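PDB 2ITM: xylulose kinase from Escherichia coli, which catalyses the ATP-dependent phosphorylation of D-xylulose to D-xylulose 5-phosphate and, less efficiently, that of 1-deoxy-D-xylulose. Local coordinates for residues E325-L330 / G347-L352; V117-L122 / G173-D178; E46-A51 / K153-L158. All blocks are in the same frame, centred on the assembly; numbering follows the deposited sequence.

Interaction 1 of 3, residues E325-L330 / G347-L352; sequences EPVWFL and GVFFGL
Trp328 and Leu330 face Phe350 and Val348 as antiparallel hydrogen-bonded pairs, with Phe329 and Phe349 as the non-hydrogen-bonded pair between them, in strand segments running 160° apart in direction, their axes 4.6 Å apart at closest. Each hydrogen-bonded pair is joined by two backbone bonds, among them Leu330 N to Val348 O at 2.7 Å. Beyond the Trp328 and Phe350 pair the chains diverge, and one water donates to both Pro326 O and Gly351 O. On one face of the hairpin the rings of Phe329 and Phe349 meet obliquely, their centroids 5.0 Å apart and their planes at 49°. Phe329 CD1 sits over the rim of one Phe349 face, 3.7 Å from Phe349 CE2. Val327 extends this patch: its CG1, anti to the backbone N (chi1 -171°), touches Leu352 CD2 at 3.5 Å and Phe349 CD2 at 3.8 Å. The other face carries Trp328, Phe350, Leu330 and Val348. Here Trp328 CD1 comes in near the plane of the Phe350 ring, 4.2 Å from Phe350 CD2, while Pro326 CB lies above one face of the indole, toward its rim. Helix 358-381 covers the Phe329 and Phe349 side through Val365, and helix 459-479 meets Trp328 and Phe350 through Leu475. The outer edge of 347-352 pairs antiparallel with a strand of the second subunit, continuing the sheet across the dimer interface. The chemistry thus divides the work: backbone hydrogen bonds set the register, and hydrocarbon on both faces joins the hairpin to the helices beside it.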
loop_
_atom_site.group_PDB
_atom_site.type_symbol
_atom_site.label_atom_id
_atom_site.label_comp_id
_atom_site.label_asym_id
_atom_site.label_seq_id
_atom_site.Cartn_x
_atom_site.Cartn_y
_atom_site.Cartn_z
ATOM N N GLU A 325 -2.530 0.136 18.639
ATOM C CA GLU A 325 -3.368 1.021 17.864
ATOM C C GLU A 325 -3.919 0.342 16.625
ATOM O O GLU A 325 -3.341 -0.599 16.107
ATOM C CB GLU A 325 -2.604 2.275 17.476
ATOM C CG GLU A 325 -2.442 3.268 18.603
ATOM C CD GLU A 325 -1.189 4.094 18.452
ATOM O OE1 GLU A 325 -0.265 3.639 17.760
ATOM O OE2 GLU A 325 -1.133 5.199 19.018
ATOM N N PRO A 326 -5.061 0.828 16.167
ATOM C CA PRO A 326 -5.774 0.215 15.031
ATOM C C PRO A 326 -4.990 0.404 13.746
ATOM O O PRO A 326 -4.448 1.473 13.517
ATOM C CB PRO A 326 -7.080 1.000 14.986
ATOM C CG PRO A 326 -7.221 1.566 16.330
ATOM C CD PRO A 326 -5.856 1.891 16.795
ATOM N N VAL A 327 -4.922 -0.651 12.949
ATOM C CA VAL A 327 -4.768 -0.557 11.511
ATOM C C VAL A 327 -6.128 -0.355 10.891
ATOM O O VAL A 327 -7.097 -0.937 11.334
ATOM C CB VAL A 327 -4.211 -1.859 10.942
ATOM C CG1 VAL A 327 -3.855 -1.695 9.512
ATOM C CG2 VAL A 327 -3.029 -2.305 11.718
ATOM N N TRP A 328 -6.186 0.468 9.856
ATOM C CA TRP A 328 -7.419 0.677 9.126
ATOM C C TRP A 328 -7.346 0.099 7.715
ATOM O O TRP A 328 -6.509 0.488 6.919
ATOM C CB TRP A 328 -7.791 2.158 9.107
ATOM C CG TRP A 328 -7.888 2.748 10.463
ATOM C CD1 TRP A 328 -6.887 3.300 11.179
ATOM C CD2 TRP A 328 -9.054 2.835 11.278
ATOM N NE1 TRP A 328 -7.346 3.727 12.393
ATOM C CE2 TRP A 328 -8.681 3.454 12.477
ATOM C CE3 TRP A 328 -10.386 2.456 11.115
ATOM C CZ2 TRP A 328 -9.581 3.684 13.504
ATOM C CZ3 TRP A 328 -11.272 2.693 12.128
ATOM C CH2 TRP A 328 -10.870 3.301 13.306
ATOM N N PHE A 329 -8.239 -0.832 7.420
ATOM C CA PHE A 329 -8.388 -1.352 6.071
ATOM C C PHE A 329 -9.556 -0.695 5.367
ATOM O O PHE A 329 -10.680 -0.780 5.822
ATOM C CB PHE A 329 -8.545 -2.875 6.093
ATOM C CG PHE A 329 -8.690 -3.500 4.736
ATOM C CD1 PHE A 329 -7.637 -3.531 3.854
ATOM C CD2 PHE A 329 -9.874 -4.083 4.354
ATOM C CE1 PHE A 329 -7.769 -4.116 2.632
ATOM C CE2 PHE A 329 -10.009 -4.662 3.130
ATOM C CZ PHE A 329 -8.953 -4.674 2.268
ATOM N N LEU A 330 -9.283 -0.028 4.256
ATOM C CA LEU A 330 -10.333 0.603 3.494
ATOM C C LEU A 330 -10.536 -0.054 2.135
ATOM O O LEU A 330 -9.753 0.136 1.220
ATOM C CB LEU A 330 -10.091 2.109 3.379
ATOM C CG LEU A 330 -9.658 2.861 4.641
ATOM C CD1 LEU A 330 -8.917 4.101 4.319
ATOM C CD2 LEU A 330 -10.795 3.159 5.548
ATOM N N GLY A 347 -8.117 -1.881 -2.166
ATOM C CA GLY A 347 -7.997 -1.712 -0.737
ATOM C C GLY A 347 -6.831 -0.843 -0.327
ATOM O O GLY A 347 -5.827 -0.755 -1.020
ATOM N N VAL A 348 -6.978 -0.208 0.822
ATOM C CA VAL A 348 -5.886 0.482 1.480
ATOM C C VAL A 348 -5.667 -0.044 2.891
ATOM O O VAL A 348 -6.610 -0.202 3.641
ATOM C CB VAL A 348 -6.120 1.983 1.515
ATOM C CG1 VAL A 348 -4.902 2.688 2.002
ATOM C CG2 VAL A 348 -6.520 2.492 0.152
ATOM N N PHE A 349 -4.414 -0.326 3.231
ATOM C CA PHE A 349 -3.990 -0.471 4.622
ATOM C C PHE A 349 -3.388 0.826 5.151
ATOM O O PHE A 349 -2.315 1.230 4.742
ATOM C CB PHE A 349 -2.973 -1.602 4.777
ATOM C CG PHE A 349 -3.572 -2.941 4.985
ATOM C CD1 PHE A 349 -3.241 -3.995 4.173
ATOM C CD2 PHE A 349 -4.441 -3.165 6.021
ATOM C CE1 PHE A 349 -3.783 -5.244 4.383
ATOM C CE2 PHE A 349 -4.986 -4.394 6.226
ATOM C CZ PHE A 349 -4.659 -5.436 5.408
ATOM N N PHE A 350 -4.107 1.457 6.064
ATOM C CA PHE A 350 -3.750 2.751 6.607
ATOM C C PHE A 350 -3.332 2.686 8.074
ATOM O O PHE A 350 -4.025 2.144 8.892
ATOM C CB PHE A 350 -4.915 3.723 6.451
ATOM C CG PHE A 350 -4.611 5.100 6.918
ATOM C CD1 PHE A 350 -3.954 5.990 6.100
ATOM C CD2 PHE A 350 -4.961 5.499 8.179
ATOM C CE1 PHE A 350 -3.666 7.238 6.527
ATOM C CE2 PHE A 350 -4.670 6.749 8.612
ATOM C CZ PHE A 350 -4.019 7.622 7.784
ATOM N N GLY A 351 -2.194 3.282 8.383
ATOM C CA GLY A 351 -1.798 3.507 9.770
ATOM C C GLY A 351 -1.002 2.382 10.376
ATOM O O GLY A 351 -1.153 2.089 11.545
ATOM N N LEU A 352 -0.167 1.730 9.597
ATOM C CA LEU A 352 0.648 0.638 10.061
ATOM C C LEU A 352 1.870 1.108 10.841
ATOM O O LEU A 352 2.531 2.032 10.451
ATOM C CB LEU A 352 1.098 -0.236 8.895
ATOM C CG LEU A 352 0.089 -0.644 7.813
ATOM C CD1 LEU A 352 0.753 -0.754 6.489
ATOM C CD2 LEU A 352 -0.603 -1.937 8.159
HETATM O O HOH W 1 -2.289 2.759 13.742
#

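Interaction 2 of 3, residues V117-L122 / G173-D178; sequences VITGNL and GTMWLD
Met175 reaches across to Thr119 and Asn121 with a side chain bent at successive bonds. Its CG lies anti to the carbonyl carbon, and the chain then bends twice more (chi2 -54°, chi3 -66°), which swings the thioether toward the other segment. The sulfur SD arrives 4.0 Å from Thr119 CB and 4.1 Å from Asn121 CB. The terminal methyl is modelled too close to Thr119, so its exact place is doubtful; as modelled, the two side chains cross at about a right angle. Thr119 holds its OG1 between its own backbone N and carbonyl carbon (chi1 67°), a setting that suits the hydroxyl to local bonding: it bonds to Ser115 O one helical turn back and accepts from Asn121 N at 3.1 Å, closing an ST turn, with the reservation that the crowding makes the oxygen's position less sure. Both segments leave a helix through a residue of positive phi, Gly120 in one and Met175 in the other. These two helix exits belong to the N-terminal FGGY domain beside the sugar pocket. Asn121 lies about 8 Å, side chain to ligand, from the bound D-xylulose and packs on His275 and Phe277 of strand 275-278, while Gly173 O is hydrogen-bonded to the substrate-binding His78. Thr174 forms a second ST turn, its OG1 accepting from Trp176 N at 2.9 Å, and the indole of Trp176 turns instead to Trp184 and helix 128-138. At the other end of the contact, Ile118 CG2 meets Asp178 OD2 at 3.8 Å, the two side chains crossing nearly perpendicularly. The other carboxylate oxygen, Asp178 OD1, accepts from Lys181 N.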
loop_
_atom_site.group_PDB
_atom_site.type_symbol
_atom_site.label_atom_id
_atom_site.label_comp_id
_atom_site.label_asym_id
_atom_site.label_seq_id
_atom_site.Cartn_x
_atom_site.Cartn_y
_atom_site.Cartn_z
ATOM N N VAL A 117 -37.016 9.752 -12.376
ATOM C CA VAL A 117 -38.336 9.629 -11.776
ATOM C C VAL A 117 -39.108 8.452 -12.366
ATOM O O VAL A 117 -39.788 7.753 -11.670
ATOM C CB VAL A 117 -39.193 10.889 -11.969
ATOM C CG1 VAL A 117 -40.602 10.542 -11.961
ATOM C CG2 VAL A 117 -38.964 11.857 -10.903
ATOM N N ILE A 118 -38.983 8.266 -13.667
ATOM C CA ILE A 118 -39.654 7.203 -14.369
ATOM C C ILE A 118 -38.979 5.868 -14.137
ATOM O O ILE A 118 -39.647 4.924 -13.901
ATOM C CB ILE A 118 -39.746 7.497 -15.890
ATOM C CG1 ILE A 118 -40.444 8.817 -16.184
ATOM C CG2 ILE A 118 -40.470 6.433 -16.631
ATOM C CD1 ILE A 118 -40.266 9.240 -17.563
ATOM N N THR A 119 -37.667 5.804 -14.185
ATOM C CA THR A 119 -36.975 4.537 -14.007
ATOM C C THR A 119 -36.720 4.165 -12.565
ATOM O O THR A 119 -36.567 2.997 -12.255
ATOM C CB THR A 119 -35.668 4.482 -14.776
ATOM O OG1 THR A 119 -34.749 5.414 -14.217
ATOM C CG2 THR A 119 -35.852 4.942 -16.192
ATOM N N GLY A 120 -36.664 5.160 -11.687
ATOM C CA GLY A 120 -36.292 4.937 -10.305
ATOM C C GLY A 120 -34.813 4.699 -10.150
ATOM O O GLY A 120 -34.355 4.252 -9.118
ATOM N N ASN A 121 -34.068 5.003 -11.196
ATOM C CA ASN A 121 -32.649 4.723 -11.214
ATOM C C ASN A 121 -31.822 5.856 -11.775
ATOM O O ASN A 121 -32.293 6.642 -12.577
ATOM C CB ASN A 121 -32.358 3.444 -11.984
ATOM C CG ASN A 121 -32.858 2.234 -11.279
ATOM O OD1 ASN A 121 -33.881 1.680 -11.635
ATOM N ND2 ASN A 121 -32.151 1.830 -10.256
ATOM N N LEU A 122 -30.574 5.914 -11.346
ATOM C CA LEU A 122 -29.558 6.630 -12.079
ATOM C C LEU A 122 -29.018 5.817 -13.228
ATOM O O LEU A 122 -28.780 4.629 -13.103
ATOM C CB LEU A 122 -28.424 7.061 -11.155
ATOM C CG LEU A 122 -27.723 8.354 -11.562
ATOM C CD1 LEU A 122 -27.913 9.436 -10.530
ATOM C CD2 LEU A 122 -26.259 8.132 -11.867
ATOM N N GLY A 173 -34.671 -3.290 -15.732
ATOM C CA GLY A 173 -33.273 -3.040 -15.966
ATOM C C GLY A 173 -32.899 -2.430 -17.300
ATOM O O GLY A 173 -31.748 -2.136 -17.515
ATOM N N THR A 174 -33.861 -2.250 -18.191
ATOM C CA THR A 174 -33.600 -1.679 -19.504
ATOM C C THR A 174 -33.440 -0.169 -19.458
ATOM O O THR A 174 -32.723 0.402 -20.255
ATOM C CB THR A 174 -34.714 -2.043 -20.518
ATOM O OG1 THR A 174 -35.965 -1.493 -20.111
ATOM C CG2 THR A 174 -34.944 -3.525 -20.572
ATOM N N MET A 175 -34.127 0.444 -18.501
ATOM C CA MET A 175 -34.415 1.868 -18.470
ATOM C C MET A 175 -35.447 2.337 -19.470
ATOM O O MET A 175 -35.548 3.519 -19.738
ATOM C CB MET A 175 -33.150 2.719 -18.575
ATOM C CG MET A 175 -32.035 2.359 -17.624
ATOM S SD MET A 175 -32.504 2.309 -15.899
ATOM C CE MET A 175 -32.854 4.005 -15.650
ATOM N N TRP A 176 -36.218 1.419 -20.025
ATOM C CA TRP A 176 -37.352 1.805 -20.842
ATOM C C TRP A 176 -38.646 1.586 -20.083
ATOM O O TRP A 176 -39.705 2.010 -20.517
ATOM C CB TRP A 176 -37.393 1.026 -22.170
ATOM C CG TRP A 176 -36.245 1.264 -23.105
ATOM C CD1 TRP A 176 -35.756 2.461 -23.511
ATOM C CD2 TRP A 176 -35.444 0.268 -23.746
ATOM N NE1 TRP A 176 -34.705 2.280 -24.372
ATOM C CE2 TRP A 176 -34.499 0.933 -24.535
ATOM C CE3 TRP A 176 -35.431 -1.124 -23.726
ATOM C CZ2 TRP A 176 -33.557 0.259 -25.302
ATOM C CZ3 TRP A 176 -34.497 -1.785 -24.482
ATOM C CH2 TRP A 176 -33.571 -1.094 -25.260
ATOM N N LEU A 177 -38.552 0.897 -18.950
ATOM C CA LEU A 177 -39.720 0.597 -18.135
ATOM C C LEU A 177 -40.100 1.682 -17.136
ATOM O O LEU A 177 -39.269 2.216 -16.422
ATOM C CB LEU A 177 -39.582 -0.743 -17.426
ATOM C CG LEU A 177 -40.902 -1.262 -16.834
ATOM C CD1 LEU A 177 -41.743 -1.946 -17.885
ATOM C CD2 LEU A 177 -40.647 -2.167 -15.660
ATOM N N ASP A 178 -41.382 1.991 -17.092
ATOM C CA ASP A 178 -41.935 2.736 -15.987
ATOM C C ASP A 178 -42.175 1.834 -14.790
ATOM O O ASP A 178 -43.134 1.091 -14.756
ATOM C CB ASP A 178 -43.240 3.413 -16.406
ATOM C CG ASP A 178 -43.741 4.379 -15.364
ATOM O OD1 ASP A 178 -43.862 3.996 -14.192
ATOM O OD2 ASP A 178 -44.040 5.549 -15.632
#

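Interaction 3 of 3, residues E46-A51 / K153-L158; sequences EQWWQA and KDYLRL
Trp48 and Trp49 meet Tyr155 and Leu156 in an apolar helix-to-helix contact within the N-terminal FGGY domain, between helices 45-62 and 152-161, whose segments 46-51 and 153-158 cross at -64°. The short segments stay 9.9 Å apart at their axes, a spacing bridged by large side chains. Trp48 CE3 touches Tyr155 CD2 at 3.8 Å; the tyrosine atom lies at the indole edge, near its plane, while the phenol ring is met obliquely. Tyr155 gets there with CG anti to its backbone nitrogen (chi1 169°), its bond from the backbone already directed at the facing helix. Next along both helices, Leu156 CD1 comes up to the edge of the Trp49 ring, 4.0 Å from Trp49 CE3, the two side chains crossing at about a right angle. The same methyl lies 4.3 Å from Trp48 O, which is hydrogen-bonded to Thr52 OG1. Arg159, one turn on from Tyr155, reaches back to the first helix, forming a salt bridge with Glu46 and a cation-pi contact with Trp49.

Charges on the other flank of 153-158 bind its helix inward. Asp154 OD1 accepts from Lys153 NZ at 2.8 Å on its syn side and from Arg157 NH2 at 2.9 Å on its anti side, the two donors approaching from opposite faces of the carboxylate. Lys153 also bridges to Asp167 and Asp170, and Arg157 bonds to the carbonyls of Val228 and Ala229 in strand 226-232. With one helix packed on another that is itself bonded to a strand of the six-stranded mixed sheet, this layering of helices against a sheet is that of the actin-like ATPase fold to which FGGY kinases belong.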
loop_
_atom_site.group_PDB
_atom_site.type_symbol
_atom_site.label_atom_id
_atom_site.label_comp_id
_atom_site.label_asym_id
_atom_site.label_seq_id
_atom_site.Cartn_x
_atom_site.Cartn_y
_atom_site.Cartn_z
ATOM N N GLU A 46 -25.891 -16.865 -29.977
ATOM C CA GLU A 46 -25.862 -18.256 -30.366
ATOM C C GLU A 46 -25.123 -19.150 -29.372
ATOM O O GLU A 46 -25.518 -20.276 -29.144
ATOM C CB GLU A 46 -25.317 -18.428 -31.780
ATOM C CG GLU A 46 -25.352 -19.851 -32.295
ATOM C CD GLU A 46 -26.754 -20.364 -32.528
ATOM O OE1 GLU A 46 -27.621 -19.577 -32.931
ATOM O OE2 GLU A 46 -26.981 -21.559 -32.310
ATOM N N GLN A 47 -24.060 -18.636 -28.778
ATOM C CA GLN A 47 -23.371 -19.344 -27.723
ATOM C C GLN A 47 -24.236 -19.585 -26.489
ATOM O O GLN A 47 -24.058 -20.582 -25.811
ATOM C CB GLN A 47 -22.066 -18.647 -27.341
ATOM C CG GLN A 47 -21.141 -19.499 -26.458
ATOM C CD GLN A 47 -20.071 -18.683 -25.687
ATOM O OE1 GLN A 47 -20.145 -17.457 -25.632
ATOM N NE2 GLN A 47 -19.096 -19.375 -25.104
ATOM N N TRP A 48 -25.166 -18.678 -26.202
ATOM C CA TRP A 48 -26.142 -18.898 -25.139
ATOM C C TRP A 48 -26.970 -20.136 -25.430
ATOM O O TRP A 48 -27.211 -20.953 -24.563
ATOM C CB TRP A 48 -27.069 -17.700 -24.967
ATOM C CG TRP A 48 -26.399 -16.431 -24.581
ATOM C CD1 TRP A 48 -25.212 -16.291 -23.951
ATOM C CD2 TRP A 48 -26.906 -15.101 -24.798
ATOM N NE1 TRP A 48 -24.918 -14.956 -23.745
ATOM C CE2 TRP A 48 -25.963 -14.204 -24.265
ATOM C CE3 TRP A 48 -28.059 -14.581 -25.384
ATOM C CZ2 TRP A 48 -26.118 -12.829 -24.316
ATOM C CZ3 TRP A 48 -28.221 -13.232 -25.439
ATOM C CH2 TRP A 48 -27.268 -12.367 -24.913
ATOM N N TRP A 49 -27.406 -20.267 -26.671
ATOM C CA TRP A 49 -28.289 -21.351 -27.004
ATOM C C TRP A 49 -27.541 -22.666 -26.973
ATOM O O TRP A 49 -27.978 -23.606 -26.338
ATOM C CB TRP A 49 -28.950 -21.156 -28.355
ATOM C CG TRP A 49 -29.601 -22.402 -28.829
ATOM C CD1 TRP A 49 -29.140 -23.253 -29.773
ATOM C CD2 TRP A 49 -30.820 -22.964 -28.354
ATOM N NE1 TRP A 49 -30.003 -24.301 -29.933
ATOM C CE2 TRP A 49 -31.044 -24.146 -29.066
ATOM C CE3 TRP A 49 -31.752 -22.586 -27.391
ATOM C CZ2 TRP A 49 -32.147 -24.941 -28.852
ATOM C CZ3 TRP A 49 -32.828 -23.355 -27.196
ATOM C CH2 TRP A 49 -33.028 -24.517 -27.923
ATOM N N GLN A 50 -26.415 -22.721 -27.668
ATOM C CA GLN A 50 -25.642 -23.944 -27.723
ATOM C C GLN A 50 -25.274 -24.420 -26.327
ATOM O O GLN A 50 -25.317 -25.604 -26.042
ATOM C CB GLN A 50 -24.396 -23.785 -28.600
ATOM C CG GLN A 50 -24.687 -23.453 -30.063
ATOM C CD GLN A 50 -25.562 -24.480 -30.747
ATOM O OE1 GLN A 50 -26.272 -24.164 -31.692
ATOM N NE2 GLN A 50 -25.515 -25.706 -30.271
ATOM N N ALA A 51 -24.928 -23.490 -25.455
ATOM C CA ALA A 51 -24.628 -23.835 -24.085
ATOM C C ALA A 51 -25.825 -24.400 -23.356
ATOM O O ALA A 51 -25.700 -25.371 -22.630
ATOM C CB ALA A 51 -24.064 -22.665 -23.340
ATOM N N LYS A 153 -31.850 -13.611 -21.343
ATOM C CA LYS A 153 -32.681 -14.762 -21.034
ATOM C C LYS A 153 -33.921 -14.815 -21.928
ATOM O O LYS A 153 -34.443 -15.876 -22.217
ATOM C CB LYS A 153 -33.074 -14.762 -19.570
ATOM C CG LYS A 153 -34.392 -14.089 -19.302
ATOM C CD LYS A 153 -34.742 -14.106 -17.856
ATOM C CE LYS A 153 -36.162 -13.643 -17.638
ATOM N NZ LYS A 153 -36.450 -12.309 -18.182
ATOM N N ASP A 154 -34.368 -13.642 -22.348
ATOM C CA ASP A 154 -35.520 -13.505 -23.203
ATOM C C ASP A 154 -35.224 -13.908 -24.644
ATOM O O ASP A 154 -36.095 -14.401 -25.335
ATOM C CB ASP A 154 -36.096 -12.099 -23.114
ATOM C CG ASP A 154 -36.528 -11.735 -21.709
ATOM O OD1 ASP A 154 -36.941 -12.629 -20.964
ATOM O OD2 ASP A 154 -36.475 -10.591 -21.269
ATOM N N TYR A 155 -33.988 -13.727 -25.083
ATOM C CA TYR A 155 -33.586 -14.276 -26.366
ATOM C C TYR A 155 -33.656 -15.789 -26.305
ATOM O O TYR A 155 -34.144 -16.430 -27.210
ATOM C CB TYR A 155 -32.183 -13.842 -26.779
ATOM C CG TYR A 155 -31.667 -14.610 -27.973
ATOM C CD1 TYR A 155 -32.057 -14.280 -29.249
ATOM C CD2 TYR A 155 -30.814 -15.681 -27.813
ATOM C CE1 TYR A 155 -31.591 -14.981 -30.332
ATOM C CE2 TYR A 155 -30.347 -16.387 -28.882
ATOM C CZ TYR A 155 -30.741 -16.043 -30.143
ATOM O OH TYR A 155 -30.284 -16.757 -31.211
ATOM N N LEU A 156 -33.183 -16.325 -25.193
ATOM C CA LEU A 156 -33.336 -17.723 -24.865
ATOM C C LEU A 156 -34.773 -18.224 -24.946
ATOM O O LEU A 156 -35.037 -19.243 -25.557
ATOM C CB LEU A 156 -32.736 -18.008 -23.497
ATOM C CG LEU A 156 -32.116 -19.365 -23.288
ATOM C CD1 LEU A 156 -31.314 -19.801 -24.490
ATOM C CD2 LEU A 156 -31.247 -19.336 -22.059
ATOM N N ARG A 157 -35.694 -17.496 -24.327
ATOM C CA ARG A 157 -37.102 -17.809 -24.431
ATOM C C ARG A 157 -37.584 -17.926 -25.873
ATOM O O ARG A 157 -38.212 -18.894 -26.232
ATOM C CB ARG A 157 -37.947 -16.806 -23.647
ATOM C CG ARG A 157 -39.434 -17.033 -23.747
ATOM C CD ARG A 157 -40.286 -15.816 -23.453
ATOM N NE ARG A 157 -39.683 -14.995 -22.422
ATOM C CZ ARG A 157 -39.604 -15.342 -21.156
ATOM N NH1 ARG A 157 -40.118 -16.488 -20.750
ATOM N NH2 ARG A 157 -39.021 -14.542 -20.295
ATOM N N LEU A 158 -37.283 -16.923 -26.686
ATOM C CA LEU A 158 -37.655 -16.916 -28.095
ATOM C C LEU A 158 -37.147 -18.146 -28.841
ATOM O O LEU A 158 -37.882 -18.785 -29.565
ATOM C CB LEU A 158 -37.173 -15.639 -28.767
ATOM C CG LEU A 158 -37.303 -15.576 -30.283
ATOM C CD1 LEU A 158 -38.711 -15.279 -30.668
ATOM C CD2 LEU A 158 -36.350 -14.567 -30.879
#

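From the N terminus, segment 46-51 opens interaction 3 and 117-122 opens interaction 2 before either closes. Segment 153-158 then returns to the first helix, and 173-178 completes interaction 2, so the two loops cross; their nearest atoms are about 7 Å apart. Together they tie early helices of the N-terminal FGGY domain to later parts of the same domain, one contact among its helices and the other near the sugar pocket. Interaction 1, where the sheet runs on into the second subunit, follows in series as a short hairpin closure between 325-330 and 347-352 in the C-terminal domain, its centre about 46 Å from that of interaction 3.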